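Long-range contacts in Rho guanine nucleotide exchange factor 3 (Mus musculus, PDB 2Z0Q), which acts as a guanine nucleotide exchange factor for the small GTPases RhoA and RhoB, here represented by its DH-PH domain pair: residues 211-216 against 264-269; 165-170 against 186-191; 281-286 against 339-344; 33-38 against 73-78. All blocks are in the same frame, centred on the assembly; numbering follows the deposited sequence.

Contact 1: 211-216 against 264-269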
loop_
_atom_site.group_PDB
_atom_site.type_symbol
_atom_site.label_atom_id
_atom_site.label_comp_id
_atom_site.label_asym_id
_atom_site.label_seq_id
_atom_site.Cartn_x
_atom_site.Cartn_y
_atom_site.Cartn_z
ATOM N N LYS A 211 6.413 15.112 1.167
ATOM C CA LYS A 211 6.897 16.471 0.922
ATOM C C LYS A 211 7.352 17.133 2.231
ATOM O O LYS A 211 8.334 17.879 2.255
ATOM C CB LYS A 211 5.806 17.344 0.285
ATOM C CG LYS A 211 5.709 17.206 -1.220
ATOM C CD LYS A 211 4.399 17.748 -1.802
ATOM C CE LYS A 211 4.248 19.237 -1.584
ATOM N NZ LYS A 211 3.030 19.686 -2.350
ATOM N N GLU A 212 6.640 16.866 3.320
ATOM C CA GLU A 212 6.998 17.495 4.599
ATOM C C GLU A 212 8.251 16.883 5.204
ATOM O O GLU A 212 8.871 17.473 6.094
ATOM C CB GLU A 212 5.821 17.384 5.591
ATOM C CG GLU A 212 4.523 17.889 4.975
ATOM C CD GLU A 212 3.370 18.007 5.961
ATOM O OE1 GLU A 212 3.223 17.127 6.849
ATOM O OE2 GLU A 212 2.605 18.983 5.823
ATOM N N ARG A 213 8.637 15.711 4.704
ATOM C CA ARG A 213 9.808 15.026 5.209
ATOM C C ARG A 213 11.068 15.201 4.333
ATOM O O ARG A 213 12.134 14.668 4.676
ATOM C CB ARG A 213 9.512 13.546 5.398
ATOM C CG ARG A 213 8.373 13.197 6.383
ATOM C CD ARG A 213 8.730 13.473 7.807
ATOM N NE ARG A 213 7.702 12.976 8.741
ATOM C CZ ARG A 213 7.958 12.138 9.749
ATOM N NH1 ARG A 213 9.202 11.684 9.949
ATOM N NH2 ARG A 213 6.983 11.785 10.597
ATOM N N LEU A 214 10.954 15.945 3.237
ATOM C CA LEU A 214 12.142 16.197 2.385
ATOM C C LEU A 214 13.063 17.157 3.129
ATOM O O LEU A 214 12.607 18.107 3.781
ATOM C CB LEU A 214 11.744 16.814 1.041
ATOM C CG LEU A 214 10.902 15.873 0.136
ATOM C CD1 LEU A 214 10.535 16.606 -1.158
ATOM C CD2 LEU A 214 11.725 14.601 -0.204
ATOM N N LEU A 215 14.363 16.906 3.043
ATOM C CA LEU A 215 15.348 17.737 3.727
ATOM C C LEU A 215 16.274 18.326 2.674
ATOM O O LEU A 215 16.813 17.591 1.867
ATOM C CB LEU A 215 16.104 16.844 4.699
ATOM C CG LEU A 215 17.254 17.382 5.524
ATOM C CD1 LEU A 215 16.814 18.578 6.385
ATOM C CD2 LEU A 215 17.699 16.220 6.419
ATOM N N TYR A 216 16.427 19.646 2.679
ATOM C CA TYR A 216 17.249 20.347 1.699
ATOM C C TYR A 216 18.498 20.935 2.374
ATOM O O TYR A 216 18.468 22.080 2.840
ATOM C CB TYR A 216 16.419 21.480 1.072
ATOM C CG TYR A 216 15.079 21.038 0.511
ATOM C CD1 TYR A 216 14.951 20.625 -0.821
ATOM C CD2 TYR A 216 13.928 21.031 1.307
ATOM C CE1 TYR A 216 13.708 20.221 -1.348
ATOM C CE2 TYR A 216 12.697 20.639 0.790
ATOM C CZ TYR A 216 12.585 20.239 -0.528
ATOM O OH TYR A 216 11.339 19.896 -1.019
ATOM N N ASN A 264 16.955 15.369 13.486
ATOM C CA ASN A 264 16.214 15.871 14.630
ATOM C C ASN A 264 15.091 14.958 15.097
ATOM O O ASN A 264 13.921 15.347 15.084
ATOM C CB ASN A 264 15.661 17.250 14.313
ATOM C CG ASN A 264 15.114 17.950 15.541
ATOM O OD1 ASN A 264 15.602 17.745 16.671
ATOM N ND2 ASN A 264 14.108 18.792 15.333
ATOM N N GLU A 265 15.453 13.741 15.503
ATOM C CA GLU A 265 14.494 12.757 16.007
ATOM C C GLU A 265 13.539 12.137 14.979
ATOM O O GLU A 265 12.824 11.198 15.311
ATOM C CB GLU A 265 13.640 13.374 17.131
ATOM C CG GLU A 265 14.422 14.188 18.159
ATOM C CD GLU A 265 13.528 14.735 19.283
ATOM O OE1 GLU A 265 12.890 13.916 19.990
ATOM O OE2 GLU A 265 13.465 15.978 19.453
ATOM N N GLN A 266 13.539 12.628 13.739
ATOM C CA GLN A 266 12.620 12.110 12.734
ATOM C C GLN A 266 13.208 11.490 11.468
ATOM O O GLN A 266 14.275 11.877 11.001
ATOM C CB GLN A 266 11.649 13.214 12.311
ATOM C CG GLN A 266 10.579 13.537 13.347
ATOM C CD GLN A 266 9.635 14.653 12.904
ATOM O OE1 GLN A 266 9.117 14.652 11.768
ATOM N NE2 GLN A 266 9.392 15.607 13.802
ATOM N N LEU A 267 12.471 10.534 10.913
ATOM C CA LEU A 267 12.864 9.881 9.669
ATOM C C LEU A 267 12.627 10.898 8.551
ATOM O O LEU A 267 11.484 11.282 8.272
ATOM C CB LEU A 267 12.001 8.644 9.446
ATOM C CG LEU A 267 12.275 7.856 8.164
ATOM C CD1 LEU A 267 13.763 7.470 8.141
ATOM C CD2 LEU A 267 11.383 6.602 8.115
ATOM N N CYS A 268 13.697 11.319 7.880
ATOM C CA CYS A 268 13.579 12.320 6.832
ATOM C C CYS A 268 14.229 11.803 5.552
ATOM O O CYS A 268 14.798 10.723 5.568
ATOM C CB CYS A 268 14.262 13.610 7.253
ATOM S SG CYS A 268 13.352 14.426 8.620
ATOM N N TYR A 269 14.107 12.564 4.468
ATOM C CA TYR A 269 14.659 12.139 3.161
ATOM C C TYR A 269 15.513 13.293 2.630
ATOM O O TYR A 269 15.020 14.293 2.072
ATOM C CB TYR A 269 13.489 11.777 2.207
ATOM C CG TYR A 269 12.594 10.713 2.810
ATOM C CD1 TYR A 269 12.956 9.372 2.796
ATOM C CD2 TYR A 269 11.445 11.074 3.516
ATOM C CE1 TYR A 269 12.213 8.411 3.480
ATOM C CE2 TYR A 269 10.680 10.108 4.200
ATOM C CZ TYR A 269 11.069 8.803 4.183
ATOM O OH TYR A 269 10.325 7.884 4.902
HETATM O O HOH W 1 9.620 10.030 11.970
#
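R213 lies across Q266, L267 and Y269, and its side chain can be followed atom by atom. CB rests at the edge of the Y269 ring, 3.7 Å from Y269 CD2. At chi2, -70°, the chain bends; CG passes L267 O at a distance, and R213 CD comes within 3.5 Å of L267 O. The bend carries the guanidinium on over strand 266-271. There NH1 donates to L267 O at 2.9 Å, with that oxygen 17° out of the guanidinium plane, and also to a water, which accepts a second bond from L267 N. Over one face of the group sits Q266 OE1, 3.4 Å from R213 CZ, with NE and NH2 somewhat farther from it. This oxygen stands above the group's centre, where no N-H points at it, so the contact is electrostatic and not a hydrogen bond. Here the long helix 180-213 gives way to the short strand 214-215, and with it the DH domain's last helix is joined directly to the PH domain's sheet. L214 pairs with Y269 in parallel register: Y269 N donates to R213 O, and L215 N to Y269 O from well above the carbonyl plane, 47° out of it. L214 and Y269 share a face of the sheet, with L214 CD2 4.1 Å from Y269 CB. The Y269 ring also meets Y210 and H247, and F249 edge-to-face.

Contact 2: 165-170 against 186-191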
loop_
_atom_site.group_PDB
_atom_site.type_symbol
_atom_site.label_atom_id
_atom_site.label_comp_id
_atom_site.label_asym_id
_atom_site.label_seq_id
_atom_site.Cartn_x
_atom_site.Cartn_y
_atom_site.Cartn_z
ATOM N N LEU A 165 -16.858 -6.263 -5.295
ATOM C CA LEU A 165 -16.765 -7.517 -6.049
ATOM C C LEU A 165 -17.498 -8.653 -5.316
ATOM O O LEU A 165 -18.269 -9.406 -5.910
ATOM C CB LEU A 165 -15.269 -7.883 -6.226
ATOM C CG LEU A 165 -14.906 -9.205 -6.928
ATOM C CD1 LEU A 165 -13.394 -9.149 -7.383
ATOM C CD2 LEU A 165 -15.133 -10.370 -6.007
ATOM N N LEU A 166 -17.258 -8.749 -4.012
ATOM C CA LEU A 166 -17.862 -9.822 -3.218
ATOM C C LEU A 166 -19.371 -9.684 -3.080
ATOM O O LEU A 166 -20.099 -10.675 -3.182
ATOM C CB LEU A 166 -17.225 -9.850 -1.821
ATOM C CG LEU A 166 -15.754 -10.168 -1.694
ATOM C CD1 LEU A 166 -15.270 -9.830 -0.214
ATOM C CD2 LEU A 166 -15.576 -11.665 -2.006
ATOM N N LEU A 167 -19.850 -8.459 -2.823
ATOM C CA LEU A 167 -21.288 -8.273 -2.696
ATOM C C LEU A 167 -21.960 -8.404 -4.073
ATOM O O LEU A 167 -23.077 -8.861 -4.155
ATOM C CB LEU A 167 -21.615 -6.896 -2.100
ATOM C CG LEU A 167 -20.976 -6.664 -0.734
ATOM C CD1 LEU A 167 -21.604 -5.384 -0.093
ATOM C CD2 LEU A 167 -21.186 -7.875 0.169
ATOM N N ARG A 168 -21.283 -7.984 -5.153
ATOM C CA ARG A 168 -21.903 -8.123 -6.460
ATOM C C ARG A 168 -22.015 -9.617 -6.876
ATOM O O ARG A 168 -22.910 -9.999 -7.624
ATOM C CB ARG A 168 -21.133 -7.288 -7.533
ATOM C CG ARG A 168 -21.960 -7.133 -8.784
ATOM C CD ARG A 168 -21.291 -6.219 -9.819
ATOM N NE ARG A 168 -21.032 -4.881 -9.308
ATOM C CZ ARG A 168 -19.830 -4.402 -8.963
ATOM N NH1 ARG A 168 -18.718 -5.136 -9.048
ATOM N NH2 ARG A 168 -19.732 -3.140 -8.552
ATOM N N GLU A 169 -21.090 -10.443 -6.393
ATOM C CA GLU A 169 -21.126 -11.893 -6.676
ATOM C C GLU A 169 -22.419 -12.441 -6.025
ATOM O O GLU A 169 -23.078 -13.302 -6.604
ATOM C CB GLU A 169 -19.872 -12.566 -6.133
ATOM C CG GLU A 169 -19.851 -14.127 -6.317
ATOM C CD GLU A 169 -19.953 -14.525 -7.790
ATOM O OE1 GLU A 169 -19.503 -13.724 -8.645
ATOM O OE2 GLU A 169 -20.439 -15.641 -8.098
ATOM N N ILE A 170 -22.801 -11.948 -4.836
ATOM C CA ILE A 170 -24.073 -12.383 -4.247
ATOM C C ILE A 170 -25.261 -11.839 -5.077
ATOM O O ILE A 170 -26.205 -12.559 -5.424
ATOM C CB ILE A 170 -24.245 -11.885 -2.795
ATOM C CG1 ILE A 170 -23.027 -12.294 -1.949
ATOM C CG2 ILE A 170 -25.542 -12.446 -2.226
ATOM C CD1 ILE A 170 -23.001 -11.650 -0.533
ATOM N N GLU A 186 -27.665 -1.256 -2.958
ATOM C CA GLU A 186 -27.369 -0.134 -2.088
ATOM C C GLU A 186 -25.996 -0.268 -1.423
ATOM O O GLU A 186 -25.187 0.635 -1.467
ATOM C CB GLU A 186 -28.474 0.029 -1.037
ATOM C CG GLU A 186 -28.072 0.957 0.117
ATOM C CD GLU A 186 -29.170 1.162 1.196
ATOM O OE1 GLU A 186 -30.192 0.468 1.168
ATOM O OE2 GLU A 186 -28.967 2.047 2.097
ATOM N N ALA A 187 -25.735 -1.440 -0.830
ATOM C CA ALA A 187 -24.481 -1.657 -0.160
ATOM C C ALA A 187 -23.295 -1.490 -1.105
ATOM O O ALA A 187 -22.271 -0.928 -0.725
ATOM C CB ALA A 187 -24.478 -3.074 0.478
ATOM N N ILE A 188 -23.432 -2.032 -2.302
ATOM C CA ILE A 188 -22.355 -1.934 -3.272
ATOM C C ILE A 188 -22.104 -0.460 -3.596
ATOM O O ILE A 188 -20.966 0.012 -3.555
ATOM C CB ILE A 188 -22.720 -2.703 -4.553
ATOM C CG1 ILE A 188 -22.721 -4.212 -4.269
ATOM C CG2 ILE A 188 -21.697 -2.385 -5.660
ATOM C CD1 ILE A 188 -23.467 -5.014 -5.305
ATOM N N ASN A 189 -23.158 0.283 -3.894
ATOM C CA ASN A 189 -22.984 1.724 -4.240
ATOM C C ASN A 189 -22.352 2.514 -3.124
ATOM O O ASN A 189 -21.460 3.364 -3.343
ATOM C CB ASN A 189 -24.320 2.396 -4.543
ATOM C CG ASN A 189 -24.147 3.745 -5.232
ATOM O OD1 ASN A 189 -23.879 3.789 -6.430
ATOM N ND2 ASN A 189 -24.269 4.856 -4.475
ATOM N N ILE A 190 -22.813 2.271 -1.914
ATOM C CA ILE A 190 -22.277 3.010 -0.774
ATOM C C ILE A 190 -20.772 2.713 -0.564
ATOM O O ILE A 190 -19.982 3.623 -0.338
ATOM C CB ILE A 190 -23.043 2.657 0.493
ATOM C CG1 ILE A 190 -24.496 3.105 0.340
ATOM C CG2 ILE A 190 -22.363 3.298 1.730
ATOM C CD1 ILE A 190 -24.717 4.596 0.113
ATOM N N ILE A 191 -20.393 1.442 -0.655
ATOM C CA ILE A 191 -18.993 1.082 -0.471
ATOM C C ILE A 191 -18.166 1.636 -1.640
ATOM O O ILE A 191 -17.036 2.064 -1.433
ATOM C CB ILE A 191 -18.831 -0.463 -0.312
ATOM C CG1 ILE A 191 -19.429 -0.877 1.034
ATOM C CG2 ILE A 191 -17.339 -0.867 -0.255
ATOM C CD1 ILE A 191 -19.611 -2.399 1.146
#
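L167 is the first residue of helix 165-170 to touch its partner, and it does so with two parts of its side chain. CB lies 3.6 Å from I188 CG1, while CD1 reaches between A187 CB at 3.7 Å and I191 CD1 at 3.8 Å. CG anti to the carbonyl carbon (chi1 -58°) sends CD1 across to the other helix, where it touches both residues, one turn apart. R168 follows. I188 CD1 packs 3.7 Å from R168 CA, and the arginine chain, bent at chi3, crosses the isoleucine so that NH2 comes 3.6 Å from I188 CG2. A serine at I188 would probably leave a gap against L167 CB and R168 CA and take away the apolar surface beside the arginine's end. I170 packs on A23, I24 and L27 of helix 15-51 and on L184 of helix 180-213. The two helices run nearly antiparallel, 164° between their directions with axes 9.4 Å apart, an apolar pairing typical of the elongated all-helical bundle of the DH domain.

Contact 3: 281-286 against 339-344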
loop_
_atom_site.group_PDB
_atom_site.type_symbol
_atom_site.label_atom_id
_atom_site.label_comp_id
_atom_site.label_asym_id
_atom_site.label_seq_id
_atom_site.Cartn_x
_atom_site.Cartn_y
_atom_site.Cartn_z
ATOM N N LEU A 281 13.610 14.921 -17.978
ATOM C CA LEU A 281 14.172 13.654 -17.503
ATOM C C LEU A 281 14.342 12.670 -18.669
ATOM O O LEU A 281 13.367 12.276 -19.303
ATOM C CB LEU A 281 13.238 13.080 -16.423
ATOM C CG LEU A 281 13.586 11.831 -15.598
ATOM C CD1 LEU A 281 12.476 11.546 -14.575
ATOM C CD2 LEU A 281 13.726 10.639 -16.552
ATOM N N THR A 282 15.580 12.273 -18.947
ATOM C CA THR A 282 15.839 11.309 -20.024
ATOM C C THR A 282 15.946 9.922 -19.342
ATOM O O THR A 282 16.768 9.724 -18.448
ATOM C CB THR A 282 17.161 11.634 -20.736
ATOM O OG1 THR A 282 17.073 12.928 -21.368
ATOM C CG2 THR A 282 17.461 10.566 -21.793
ATOM N N LEU A 283 15.095 8.994 -19.767
ATOM C CA LEU A 283 15.023 7.656 -19.195
ATOM C C LEU A 283 15.575 6.670 -20.198
ATOM O O LEU A 283 15.143 6.661 -21.353
ATOM C CB LEU A 283 13.549 7.289 -18.906
ATOM C CG LEU A 283 13.296 5.843 -18.491
ATOM C CD1 LEU A 283 13.914 5.556 -17.097
ATOM C CD2 LEU A 283 11.779 5.613 -18.418
ATOM N N GLU A 284 16.530 5.859 -19.781
ATOM C CA GLU A 284 17.116 4.849 -20.674
ATOM C C GLU A 284 17.114 3.498 -19.986
ATOM O O GLU A 284 17.526 3.373 -18.847
ATOM C CB GLU A 284 18.548 5.264 -21.063
ATOM C CG GLU A 284 18.508 6.516 -21.944
ATOM C CD GLU A 284 19.866 7.182 -22.161
ATOM O OE1 GLU A 284 20.712 7.113 -21.261
ATOM O OE2 GLU A 284 20.045 7.825 -23.242
ATOM N N ASP A 285 16.634 2.481 -20.673
ATOM C CA ASP A 285 16.598 1.151 -20.079
ATOM C C ASP A 285 17.981 0.562 -20.206
ATOM O O ASP A 285 18.636 0.767 -21.236
ATOM C CB ASP A 285 15.609 0.289 -20.874
ATOM C CG ASP A 285 15.318 -1.038 -20.222
ATOM O OD1 ASP A 285 16.012 -1.417 -19.269
ATOM O OD2 ASP A 285 14.362 -1.701 -20.690
ATOM N N LEU A 286 18.455 -0.140 -19.185
ATOM C CA LEU A 286 19.753 -0.802 -19.281
ATOM C C LEU A 286 19.523 -2.311 -19.287
ATOM O O LEU A 286 18.781 -2.813 -18.467
ATOM C CB LEU A 286 20.647 -0.475 -18.099
ATOM C CG LEU A 286 21.255 0.928 -18.079
ATOM C CD1 LEU A 286 20.173 1.947 -18.252
ATOM C CD2 LEU A 286 21.940 1.165 -16.726
ATOM N N ASN A 339 7.338 2.167 -16.429
ATOM C CA ASN A 339 5.966 2.551 -16.813
ATOM C C ASN A 339 5.569 3.904 -16.204
ATOM O O ASN A 339 5.095 4.786 -16.909
ATOM C CB ASN A 339 4.938 1.490 -16.362
ATOM C CG ASN A 339 5.153 0.126 -17.001
ATOM O OD1 ASN A 339 5.828 -0.015 -18.027
ATOM N ND2 ASN A 339 4.546 -0.901 -16.397
ATOM N N CYS A 340 5.793 4.084 -14.893
ATOM C CA CYS A 340 5.417 5.348 -14.244
ATOM C C CYS A 340 6.154 6.571 -14.750
ATOM O O CYS A 340 5.567 7.620 -14.931
ATOM C CB CYS A 340 5.577 5.247 -12.725
ATOM S SG CYS A 340 4.388 4.129 -11.981
ATOM N N ILE A 341 7.462 6.455 -14.959
ATOM C CA ILE A 341 8.182 7.585 -15.470
ATOM C C ILE A 341 7.696 7.923 -16.900
ATOM O O ILE A 341 7.480 9.076 -17.243
ATOM C CB ILE A 341 9.700 7.305 -15.486
ATOM C CG1 ILE A 341 10.188 7.107 -14.039
ATOM C CG2 ILE A 341 10.456 8.490 -16.173
ATOM C CD1 ILE A 341 11.653 6.716 -13.952
ATOM N N ARG A 342 7.552 6.917 -17.745
ATOM C CA ARG A 342 7.078 7.194 -19.104
ATOM C C ARG A 342 5.667 7.813 -19.099
ATOM O O ARG A 342 5.392 8.729 -19.869
ATOM C CB ARG A 342 7.096 5.913 -19.952
ATOM C CG ARG A 342 8.511 5.444 -20.275
ATOM C CD ARG A 342 8.564 4.054 -20.813
ATOM N NE ARG A 342 9.923 3.689 -21.204
ATOM C CZ ARG A 342 10.379 2.448 -21.241
ATOM N NH1 ARG A 342 9.588 1.439 -20.900
ATOM N NH2 ARG A 342 11.621 2.212 -21.638
ATOM N N GLN A 343 4.809 7.334 -18.204
ATOM C CA GLN A 343 3.442 7.830 -18.115
ATOM C C GLN A 343 3.440 9.277 -17.658
ATOM O O GLN A 343 2.732 10.113 -18.219
ATOM C CB GLN A 343 2.614 6.937 -17.184
ATOM C CG GLN A 343 1.156 7.398 -17.022
ATOM C CD GLN A 343 0.377 7.322 -18.351
ATOM O OE1 GLN A 343 0.197 6.235 -18.917
ATOM N NE2 GLN A 343 -0.060 8.478 -18.858
ATOM N N ALA A 344 4.268 9.598 -16.653
ATOM C CA ALA A 344 4.354 10.984 -16.206
ATOM C C ALA A 344 4.890 11.885 -17.334
ATOM O O ALA A 344 4.417 13.011 -17.516
ATOM C CB ALA A 344 5.252 11.090 -14.930
HETATM O O HOH W 2 12.589 5.318 -22.212
HETATM O O HOH W 3 12.449 -0.269 -22.342
#
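I341 presents CG2 to two leucines, 3.9 Å from L281 CD2 and 3.9 Å from L283 CD2, while its CD1 meets L283 CD1 at 4.0 Å. Having CG anti to the backbone N (chi1 172°), L283 turns both methyls to I341, and CD2 also lies across the R342 chain, 3.8 Å from R342 CG, so the aliphatic part of the arginine covers the leucine. These are the apolar contacts.

The polar contacts run through water. One water donates to L283 O and accepts from R342 NE at 3.3 Å; a second donates to D285 OD2 and accepts from R342 NH2 at 2.7 Å. Both lie in the guanidinium plane at its edge, which should help fix its rotation. The charges of D285 and R342 do not touch, with D285 OD2 4.9 Å from R342 NH2; the carboxylate's direct salt bridge is from OD1 to K334.

Helix 331-345, the C-terminal helix of the PH fold, runs at 147° to strand 282-285. That strand pairs antiparallel with strand 310-315, whose F311 and V313 touch L283 and L281, while I341 also packs on L250 of strand 245-251.

Contact 4: 33-38 against 73-78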
loop_
_atom_site.group_PDB
_atom_site.type_symbol
_atom_site.label_atom_id
_atom_site.label_comp_id
_atom_site.label_asym_id
_atom_site.label_seq_id
_atom_site.Cartn_x
_atom_site.Cartn_y
_atom_site.Cartn_z
ATOM N N ASP A 33 -11.276 -15.045 7.828
ATOM C CA ASP A 33 -9.870 -15.026 7.402
ATOM C C ASP A 33 -9.179 -13.704 7.800
ATOM O O ASP A 33 -8.018 -13.693 8.248
ATOM C CB ASP A 33 -9.760 -15.186 5.868
ATOM C CG ASP A 33 -10.076 -16.608 5.396
ATOM O OD1 ASP A 33 -10.189 -17.511 6.246
ATOM O OD2 ASP A 33 -10.221 -16.818 4.168
ATOM N N LEU A 34 -9.870 -12.584 7.588
ATOM C CA LEU A 34 -9.295 -11.283 7.946
ATOM C C LEU A 34 -9.058 -11.175 9.480
ATOM O O LEU A 34 -7.983 -10.756 9.921
ATOM C CB LEU A 34 -10.228 -10.146 7.487
ATOM C CG LEU A 34 -9.790 -8.740 7.918
ATOM C CD1 LEU A 34 -10.393 -7.665 6.991
ATOM C CD2 LEU A 34 -10.263 -8.507 9.359
ATOM N N ILE A 35 -10.057 -11.569 10.261
ATOM C CA ILE A 35 -9.968 -11.508 11.744
ATOM C C ILE A 35 -8.792 -12.390 12.195
ATOM O O ILE A 35 -7.958 -11.985 13.013
ATOM C CB ILE A 35 -11.284 -12.012 12.376
ATOM C CG1 ILE A 35 -12.441 -11.033 12.056
ATOM C CG2 ILE A 35 -11.119 -12.218 13.884
ATOM C CD1 ILE A 35 -13.820 -11.576 12.359
ATOM N N GLU A 36 -8.717 -13.592 11.638
ATOM C CA GLU A 36 -7.641 -14.522 11.967
ATOM C C GLU A 36 -6.260 -13.968 11.626
ATOM O O GLU A 36 -5.314 -14.128 12.406
ATOM C CB GLU A 36 -7.850 -15.852 11.229
ATOM C CG GLU A 36 -6.606 -16.716 11.189
ATOM C CD GLU A 36 -6.790 -17.983 10.360
ATOM O OE1 GLU A 36 -6.943 -17.881 9.119
ATOM O OE2 GLU A 36 -6.789 -19.078 10.959
ATOM N N ASP A 37 -6.122 -13.325 10.471
ATOM C CA ASP A 37 -4.823 -12.780 10.091
ATOM C C ASP A 37 -4.442 -11.544 10.929
ATOM O O ASP A 37 -3.273 -11.376 11.285
ATOM C CB ASP A 37 -4.793 -12.450 8.598
ATOM C CG ASP A 37 -4.734 -13.698 7.721
ATOM O OD1 ASP A 37 -4.517 -14.807 8.249
ATOM O OD2 ASP A 37 -4.896 -13.569 6.494
ATOM N N LEU A 38 -5.404 -10.685 11.251
ATOM C CA LEU A 38 -5.090 -9.523 12.085
ATOM C C LEU A 38 -4.750 -9.953 13.530
ATOM O O LEU A 38 -3.908 -9.332 14.187
ATOM C CB LEU A 38 -6.246 -8.522 12.114
ATOM C CG LEU A 38 -6.527 -7.797 10.783
ATOM C CD1 LEU A 38 -7.562 -6.686 11.018
ATOM C CD2 LEU A 38 -5.240 -7.250 10.217
ATOM N N LEU A 73 -14.969 -4.572 14.179
ATOM C CA LEU A 73 -15.906 -4.272 13.077
ATOM C C LEU A 73 -16.272 -5.526 12.267
ATOM O O LEU A 73 -17.426 -5.747 11.898
ATOM C CB LEU A 73 -15.293 -3.263 12.099
ATOM C CG LEU A 73 -14.638 -2.026 12.693
ATOM C CD1 LEU A 73 -14.265 -1.089 11.567
ATOM C CD2 LEU A 73 -15.578 -1.386 13.684
ATOM N N HIS A 74 -15.250 -6.304 11.968
ATOM C CA HIS A 74 -15.402 -7.540 11.205
ATOM C C HIS A 74 -16.017 -8.653 12.071
ATOM O O HIS A 74 -16.864 -9.430 11.612
ATOM C CB HIS A 74 -14.027 -7.883 10.602
ATOM C CG HIS A 74 -13.559 -6.860 9.610
ATOM N ND1 HIS A 74 -14.108 -6.748 8.347
ATOM C CD2 HIS A 74 -12.647 -5.863 9.711
ATOM C CE1 HIS A 74 -13.561 -5.723 7.720
ATOM N NE2 HIS A 74 -12.672 -5.167 8.527
ATOM N N GLU A 75 -15.664 -8.695 13.354
ATOM C CA GLU A 75 -16.262 -9.686 14.220
ATOM C C GLU A 75 -17.748 -9.425 14.288
ATOM O O GLU A 75 -18.540 -10.368 14.329
ATOM C CB GLU A 75 -15.659 -9.639 15.640
ATOM C CG GLU A 75 -14.192 -10.047 15.691
ATOM C CD GLU A 75 -13.597 -9.934 17.099
ATOM O OE1 GLU A 75 -13.581 -8.817 17.663
ATOM O OE2 GLU A 75 -13.146 -10.975 17.628
ATOM N N GLU A 76 -18.136 -8.148 14.309
ATOM C CA GLU A 76 -19.551 -7.818 14.362
ATOM C C GLU A 76 -20.239 -8.280 13.084
ATOM O O GLU A 76 -21.318 -8.845 13.148
ATOM C CB GLU A 76 -19.772 -6.317 14.525
ATOM C CG GLU A 76 -21.241 -5.929 14.587
ATOM C CD GLU A 76 -21.931 -6.493 15.802
ATOM O OE1 GLU A 76 -21.280 -6.581 16.866
ATOM O OE2 GLU A 76 -23.123 -6.838 15.719
ATOM N N LEU A 77 -19.627 -8.051 11.928
ATOM C CA LEU A 77 -20.298 -8.483 10.701
ATOM C C LEU A 77 -20.403 -10.008 10.683
ATOM O O LEU A 77 -21.449 -10.576 10.390
ATOM C CB LEU A 77 -19.554 -7.983 9.461
ATOM C CG LEU A 77 -20.124 -8.555 8.163
ATOM C CD1 LEU A 77 -21.594 -8.207 8.021
ATOM C CD2 LEU A 77 -19.270 -8.059 7.000
ATOM N N LEU A 78 -19.306 -10.682 10.982
ATOM C CA LEU A 78 -19.321 -12.142 11.002
ATOM C C LEU A 78 -20.394 -12.703 11.936
ATOM O O LEU A 78 -21.119 -13.623 11.584
ATOM C CB LEU A 78 -17.944 -12.642 11.402
ATOM C CG LEU A 78 -17.727 -14.160 11.416
ATOM C CD1 LEU A 78 -18.002 -14.730 10.040
ATOM C CD2 LEU A 78 -16.286 -14.443 11.834
#
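I35 and H74 mark where helices 33-38 and 73-78 come nearest, their CA atoms 6.8 Å apart. The axes approach to 9.7 Å and the directions differ by 148°, an antiparallel pair with an appreciable tilt. I35 reaches across with its longer branch: CD1 settles against the opposing backbone, 3.6 Å from E75 N, and also meets E75 CG and, at 3.8 Å, L78 CD2. Its CG1 passes H74 CB at 3.8 Å, the two side chains sliding by each other in opposite directions. L34, with CG anti to the backbone N (chi1 175°), lays its forked end on one face of the imidazole. CD1 stands 3.8 Å from the ring centroid and 13° off the ring normal, a CH-pi contact, while CD2 sits 3.6 Å from H74 CD2. The ring's nitrogens turn elsewhere: ND1 is hydrogen-bonded to E31 OE1, about one turn before L34 in helix 15-51, and NE2 to Y108 OH. An alanine in place of H74 would probably leave L34 facing a gap and E31 and Y108 without this buried partner. The contact joins two helices of the DH bundle through a histidine with one face in apolar contact and its two nitrogens in polar bonds; those bonds hold the ring's rotation, and the nearby glutamate could well raise its tendency to carry a proton.

The four contacts divide between the two domains. Contacts 2 and 4 lie in the DH bundle, with centres about 18 Å apart and nearest atoms about 7 Å apart; helix 155-172, which supplies 165-170, also touches L34 and H74 through R159 and Y163. Contacts 1 and 3 reach the same PH sheet, their centres about 26 Å apart. Helix 180-213 ties the halves together: it packs in the bundle at contact 2 and ends at contact 1, about 41 Å away between centres. Contact 4 lies about 41 Å from contact 3, centre to centre, on the opposite side of the chain's centre. No GTPase is present in this model, so none of the contacts can be placed against a bound substrate.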